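Local coordinates for heterokaryon incompatibility protein S (Podospora anserina, PDB 2WVO) that enforces heterokaryon incompatibility, triggering a lethal reaction when it meets the prion form [het-s] after fusion of incompatible fungal cells, at residues Asn20-Phe25 against Ile47-Leu52; Leu43-Ala48 against Lys158-Val163. One frame throughout, in Å; residues are numbered along the deposited sequence.

Contact 1 (Asn20-Phe25 against Ile47-Leu52)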
loop_
_atom_site.group_PDB
_atom_site.type_symbol
_atom_site.label_atom_id
_atom_site.label_comp_id
_atom_site.label_asym_id
_atom_site.label_seq_id
_atom_site.Cartn_x
_atom_site.Cartn_y
_atom_site.Cartn_z
ATOM N N ASN A 20 -1.953 6.171 17.972
ATOM C CA ASN A 20 -0.724 5.684 17.350
ATOM C C ASN A 20 -0.503 6.152 15.903
ATOM O O ASN A 20 0.606 6.508 15.557
ATOM C CB ASN A 20 -0.638 4.166 17.465
ATOM C CG ASN A 20 -0.145 3.723 18.828
ATOM O OD1 ASN A 20 1.064 3.805 19.128
ATOM N ND2 ASN A 20 -1.071 3.247 19.669
ATOM N N CYS A 21 -1.547 6.149 15.072
ATOM C CA CYS A 21 -1.504 6.742 13.720
ATOM C C CYS A 21 -0.966 8.174 13.688
ATOM O O CYS A 21 -0.101 8.518 12.881
ATOM C CB CYS A 21 -2.902 6.767 13.092
ATOM S SG CYS A 21 -3.484 5.201 12.504
ATOM N N VAL A 22 -1.509 9.008 14.560
ATOM C CA VAL A 22 -1.124 10.412 14.636
ATOM C C VAL A 22 0.341 10.553 15.073
ATOM O O VAL A 22 1.096 11.342 14.502
ATOM C CB VAL A 22 -2.083 11.211 15.575
ATOM C CG1 VAL A 22 -1.600 12.653 15.748
ATOM C CG2 VAL A 22 -3.514 11.188 15.027
ATOM N N ALA A 23 0.737 9.766 16.063
ATOM C CA ALA A 23 2.085 9.828 16.605
ATOM C C ALA A 23 3.154 9.339 15.607
ATOM O O ALA A 23 4.315 9.732 15.706
ATOM C CB ALA A 23 2.159 9.051 17.924
ATOM N N CYS A 24 2.749 8.493 14.658
ATOM C CA CYS A 24 3.611 8.019 13.564
ATOM C C CYS A 24 4.239 9.135 12.721
ATOM O O CYS A 24 5.304 8.941 12.126
ATOM C CB CYS A 24 2.830 7.098 12.630
ATOM S SG CYS A 24 2.693 5.406 13.186
ATOM N N PHE A 25 3.578 10.288 12.671
ATOM C CA PHE A 25 4.028 11.415 11.866
ATOM C C PHE A 25 5.220 12.151 12.495
ATOM O O PHE A 25 6.022 12.757 11.788
ATOM C CB PHE A 25 2.880 12.392 11.656
ATOM C CG PHE A 25 1.878 11.970 10.617
ATOM C CD1 PHE A 25 0.733 11.256 10.979
ATOM C CD2 PHE A 25 2.044 12.334 9.282
ATOM C CE1 PHE A 25 -0.216 10.893 10.022
ATOM C CE2 PHE A 25 1.102 11.981 8.313
ATOM C CZ PHE A 25 -0.034 11.257 8.681
ATOM N N ILE A 47 -0.276 18.311 7.099
ATOM C CA ILE A 47 -1.705 18.460 6.790
ATOM C C ILE A 47 -2.473 17.134 6.914
ATOM O O ILE A 47 -3.617 17.116 7.388
ATOM C CB ILE A 47 -1.931 19.143 5.402
ATOM C CG1 ILE A 47 -1.642 20.640 5.504
ATOM C CG2 ILE A 47 -3.356 18.930 4.885
ATOM C CD1 ILE A 47 -1.321 21.292 4.173
ATOM N N ALA A 48 -1.833 16.047 6.475
ATOM C CA ALA A 48 -2.367 14.689 6.602
ATOM C C ALA A 48 -2.596 14.340 8.065
ATOM O O ALA A 48 -3.619 13.746 8.414
ATOM C CB ALA A 48 -1.418 13.664 5.934
ATOM N N LYS A 49 -1.648 14.731 8.914
ATOM C CA LYS A 49 -1.759 14.591 10.365
ATOM C C LYS A 49 -2.921 15.409 10.955
ATOM O O LYS A 49 -3.724 14.881 11.742
ATOM C CB LYS A 49 -0.436 14.995 11.019
ATOM C CG LYS A 49 -0.309 14.627 12.486
ATOM C CD LYS A 49 0.972 15.230 13.052
ATOM C CE LYS A 49 1.272 14.711 14.440
ATOM N NZ LYS A 49 2.650 15.094 14.866
ATOM N N VAL A 50 -2.993 16.691 10.589
ATOM C CA VAL A 50 -4.062 17.593 11.042
ATOM C C VAL A 50 -5.448 17.051 10.694
ATOM O O VAL A 50 -6.383 17.126 11.481
ATOM C CB VAL A 50 -3.903 19.023 10.424
ATOM C CG1 VAL A 50 -5.195 19.833 10.562
ATOM C CG2 VAL A 50 -2.731 19.755 11.049
ATOM N N ARG A 51 -5.548 16.528 9.482
ATOM C CA ARG A 51 -6.733 15.901 8.936
ATOM C C ARG A 51 -7.225 14.764 9.853
ATOM O O ARG A 51 -8.397 14.674 10.210
ATOM C CB ARG A 51 -6.288 15.361 7.581
ATOM C CG ARG A 51 -7.330 15.007 6.585
ATOM C CD ARG A 51 -8.075 16.186 5.950
ATOM N NE ARG A 51 -9.431 15.679 5.767
ATOM C CZ ARG A 51 -9.817 14.919 4.748
ATOM N NH1 ARG A 51 -8.982 14.639 3.760
ATOM N NH2 ARG A 51 -11.058 14.462 4.711
ATOM N N LEU A 52 -6.299 13.898 10.226
ATOM C CA LEU A 52 -6.544 12.796 11.146
ATOM C C LEU A 52 -6.979 13.345 12.515
ATOM O O LEU A 52 -7.992 12.910 13.067
ATOM C CB LEU A 52 -5.267 11.963 11.249
ATOM C CG LEU A 52 -5.175 10.437 11.305
ATOM C CD1 LEU A 52 -6.351 9.689 10.646
ATOM C CD2 LEU A 52 -3.809 10.003 10.713
#
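V22 and K49 bring the two segments together, their CA atoms, the nearest pair, 6.0 Å apart. Segment 20-25 lies on helix 14-23, segment 47-52 inside helix 38-59, and no hydrogen bond joins them. K49 and F25 carry most of the contact. K49 CG stands anti to the backbone N (chi1 -168°) and the chain then stays extended, which carries the methylenes along F25 and out past V22. K49 CB lies over one face of the F25 ring, 3.9 Å from the centroid and 13° off the normal, a CH-pi contact displaced toward the rim. Further out, K49 CD meets F25 CB at 3.7 Å, and K49 CE reaches V22 CG1 at 3.8 Å and V22 O at 3.4 Å. L52 CD2 comes to the ring edge, 3.8 Å from F25 CE1, and A48 CB approaches F25 CE2 obliquely at 3.9 Å. L52 CG also packs on V22 CG2. Outside the two segments, F91 of helix 75-104 meets the F25 ring edge-to-face. The lysine thus acts as a hydrocarbon arm in the largely apolar interior of the HeLo-family globular domain, while a salt bridge from NZ to E26 probably offsets its charge.

Contact 2 (Leu43-Ala48 against Lys158-Val163)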
loop_
_atom_site.group_PDB
_atom_site.type_symbol
_atom_site.label_atom_id
_atom_site.label_comp_id
_atom_site.label_asym_id
_atom_site.label_seq_id
_atom_site.Cartn_x
_atom_site.Cartn_y
_atom_site.Cartn_z
ATOM N N LEU A 43 4.859 20.058 4.799
ATOM C CA LEU A 43 3.546 20.603 5.136
ATOM C C LEU A 43 2.395 19.687 4.731
ATOM O O LEU A 43 1.357 19.675 5.390
ATOM C CB LEU A 43 3.358 21.987 4.498
ATOM C CG LEU A 43 4.129 23.140 5.145
ATOM C CD1 LEU A 43 4.054 24.386 4.260
ATOM C CD2 LEU A 43 3.611 23.427 6.555
ATOM N N ARG A 44 2.574 18.946 3.638
ATOM C CA ARG A 44 1.581 17.957 3.201
ATOM C C ARG A 44 1.482 16.775 4.176
ATOM O O ARG A 44 0.408 16.208 4.366
ATOM C CB ARG A 44 1.894 17.469 1.787
ATOM C CG ARG A 44 1.460 18.446 0.714
ATOM C CD ARG A 44 1.979 18.062 -0.654
ATOM N NE ARG A 44 1.237 16.986 -1.316
ATOM C CZ ARG A 44 -0.017 17.078 -1.769
ATOM N NH1 ARG A 44 -0.740 18.185 -1.595
ATOM N NH2 ARG A 44 -0.567 16.031 -2.378
ATOM N N LEU A 45 2.610 16.428 4.793
ATOM C CA LEU A 45 2.670 15.454 5.886
ATOM C C LEU A 45 1.946 16.027 7.116
ATOM O O LEU A 45 1.078 15.376 7.706
ATOM C CB LEU A 45 4.139 15.165 6.208
ATOM C CG LEU A 45 4.769 13.767 6.215
ATOM C CD1 LEU A 45 4.129 12.751 5.252
ATOM C CD2 LEU A 45 6.273 13.893 5.935
ATOM N N ASP A 46 2.298 17.266 7.475
ATOM C CA ASP A 46 1.644 17.996 8.560
ATOM C C ASP A 46 0.140 18.083 8.344
ATOM O O ASP A 46 -0.628 17.975 9.297
ATOM C CB ASP A 46 2.193 19.424 8.684
ATOM C CG ASP A 46 3.662 19.477 9.063
ATOM O OD1 ASP A 46 4.244 20.581 8.917
ATOM O OD2 ASP A 46 4.250 18.449 9.490
ATOM N N ILE A 47 -0.276 18.311 7.099
ATOM C CA ILE A 47 -1.705 18.460 6.790
ATOM C C ILE A 47 -2.473 17.134 6.914
ATOM O O ILE A 47 -3.617 17.116 7.388
ATOM C CB ILE A 47 -1.931 19.143 5.402
ATOM C CG1 ILE A 47 -1.642 20.640 5.504
ATOM C CG2 ILE A 47 -3.356 18.930 4.885
ATOM C CD1 ILE A 47 -1.321 21.292 4.173
ATOM N N ALA A 48 -1.833 16.047 6.475
ATOM C CA ALA A 48 -2.367 14.689 6.602
ATOM C C ALA A 48 -2.596 14.340 8.065
ATOM O O ALA A 48 -3.619 13.746 8.414
ATOM C CB ALA A 48 -1.418 13.664 5.934
ATOM N N LYS A 158 2.381 8.654 -1.592
ATOM C CA LYS A 158 1.613 7.477 -1.171
ATOM C C LYS A 158 1.030 7.607 0.240
ATOM O O LYS A 158 -0.154 7.313 0.458
ATOM C CB LYS A 158 2.489 6.221 -1.297
ATOM C CG LYS A 158 1.811 4.885 -0.994
ATOM C CD LYS A 158 2.441 3.761 -1.838
ATOM C CE LYS A 158 3.793 3.311 -1.289
ATOM N NZ LYS A 158 4.551 2.466 -2.249
ATOM N N ILE A 159 1.838 8.062 1.195
ATOM C CA ILE A 159 1.334 8.295 2.554
ATOM C C ILE A 159 0.279 9.402 2.597
ATOM O O ILE A 159 -0.832 9.219 3.086
ATOM C CB ILE A 159 2.483 8.630 3.541
ATOM C CG1 ILE A 159 3.292 7.367 3.846
ATOM C CG2 ILE A 159 1.936 9.266 4.860
ATOM C CD1 ILE A 159 4.644 7.659 4.478
ATOM N N VAL A 160 0.660 10.553 2.065
ATOM C CA VAL A 160 -0.156 11.743 2.103
ATOM C C VAL A 160 -1.483 11.539 1.347
ATOM O O VAL A 160 -2.541 11.910 1.848
ATOM C CB VAL A 160 0.710 12.949 1.640
ATOM C CG1 VAL A 160 -0.077 14.003 0.939
ATOM C CG2 VAL A 160 1.474 13.502 2.845
ATOM N N ASP A 161 -1.423 10.894 0.179
ATOM C CA ASP A 161 -2.617 10.649 -0.626
ATOM C C ASP A 161 -3.520 9.600 0.022
ATOM O O ASP A 161 -4.738 9.785 0.104
ATOM C CB ASP A 161 -2.251 10.269 -2.074
ATOM C CG ASP A 161 -1.620 11.430 -2.847
ATOM O OD1 ASP A 161 -1.952 12.596 -2.539
ATOM O OD2 ASP A 161 -0.806 11.199 -3.778
ATOM N N GLN A 162 -2.927 8.510 0.505
ATOM C CA GLN A 162 -3.718 7.437 1.118
ATOM C C GLN A 162 -4.333 7.841 2.438
ATOM O O GLN A 162 -5.521 7.595 2.662
ATOM C CB GLN A 162 -2.917 6.150 1.244
ATOM C CG GLN A 162 -2.643 5.487 -0.102
ATOM C CD GLN A 162 -2.371 4.006 0.037
ATOM O OE1 GLN A 162 -1.385 3.502 -0.497
ATOM N NE2 GLN A 162 -3.240 3.295 0.765
ATOM N N VAL A 163 -3.558 8.499 3.302
ATOM C CA VAL A 163 -4.124 9.025 4.555
ATOM C C VAL A 163 -5.342 9.906 4.286
ATOM O O VAL A 163 -6.387 9.707 4.906
ATOM C CB VAL A 163 -3.054 9.733 5.468
ATOM C CG1 VAL A 163 -3.705 10.538 6.597
ATOM C CG2 VAL A 163 -2.095 8.695 6.066
HETATM O O HOH W 1 0.906 13.710 -3.160
#
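Apolar packing dominates where V160 of helix 153-172 faces R44, L45 and A48 of helix 38-59. The axes run in broadly the same direction, 29° apart, and approach to 9.3 Å. V160 uses its two methyls differently: CG2 lies against the backbone of R44, 3.3 Å from R44 O, and meets L45 CD1 at 3.7 Å, while CG1 sits over one face of the R44 guanidinium. L45 CD1 touches I159 CG2 as well, at 4.1 Å. One turn on, V163 CG1 is set against A48 CB at 3.9 Å. On helix 75-104, A94 touches I159, and I87 and L90 touch V163. K158 and Q162 pack on Q162 and K158 of the second subunit.

Polar interactions gather at the D161 end. R44 NH2 and D161 OD1 form a long salt bridge of 3.7 Å, and the guanidinium and carboxylate planes are turned 72° apart, so the two groups do not meet as a flat bidentate pair. A water in the guanidinium plane accepts from R44 NH2 at 2.9 Å and donates weakly to D161 OD2. The stronger tie of the arginine lies outside the two segments, where NH1 bonds to G205 O.

Chemically, the helices are joined inside the HeLo-family domain mainly by aliphatic side chains, with V160 between them. The bend of the R44 chain at chi3 (78°) helps to lay the guanidinium across V160, and its charge is probably spread over a carbonyl, a water and a carboxylate at long range; the link to exposed D161 is probably a modest addition to that packing.

How the contacts relate
Both contacts draw on helix 38-59, overlapping at I47 and A48, and their centres are 8 Å apart near the middle of the helical globular domain. Contact 1 brings to this helix the segment 20-25, which lies on helix 14-23; contact 2 brings helix 153-172, from more than a hundred residues later. All touching residues of contact 1 are buried, and its packing centres on an aromatic ring. Contact 2 is mainly aliphatic and reaches the surface at one end, where it takes on water and a loose ion pair. The two meet directly: F25 CE2 comes within 3.4 Å of L45 O, and V163 touches both F25 and L52, making one continuous core.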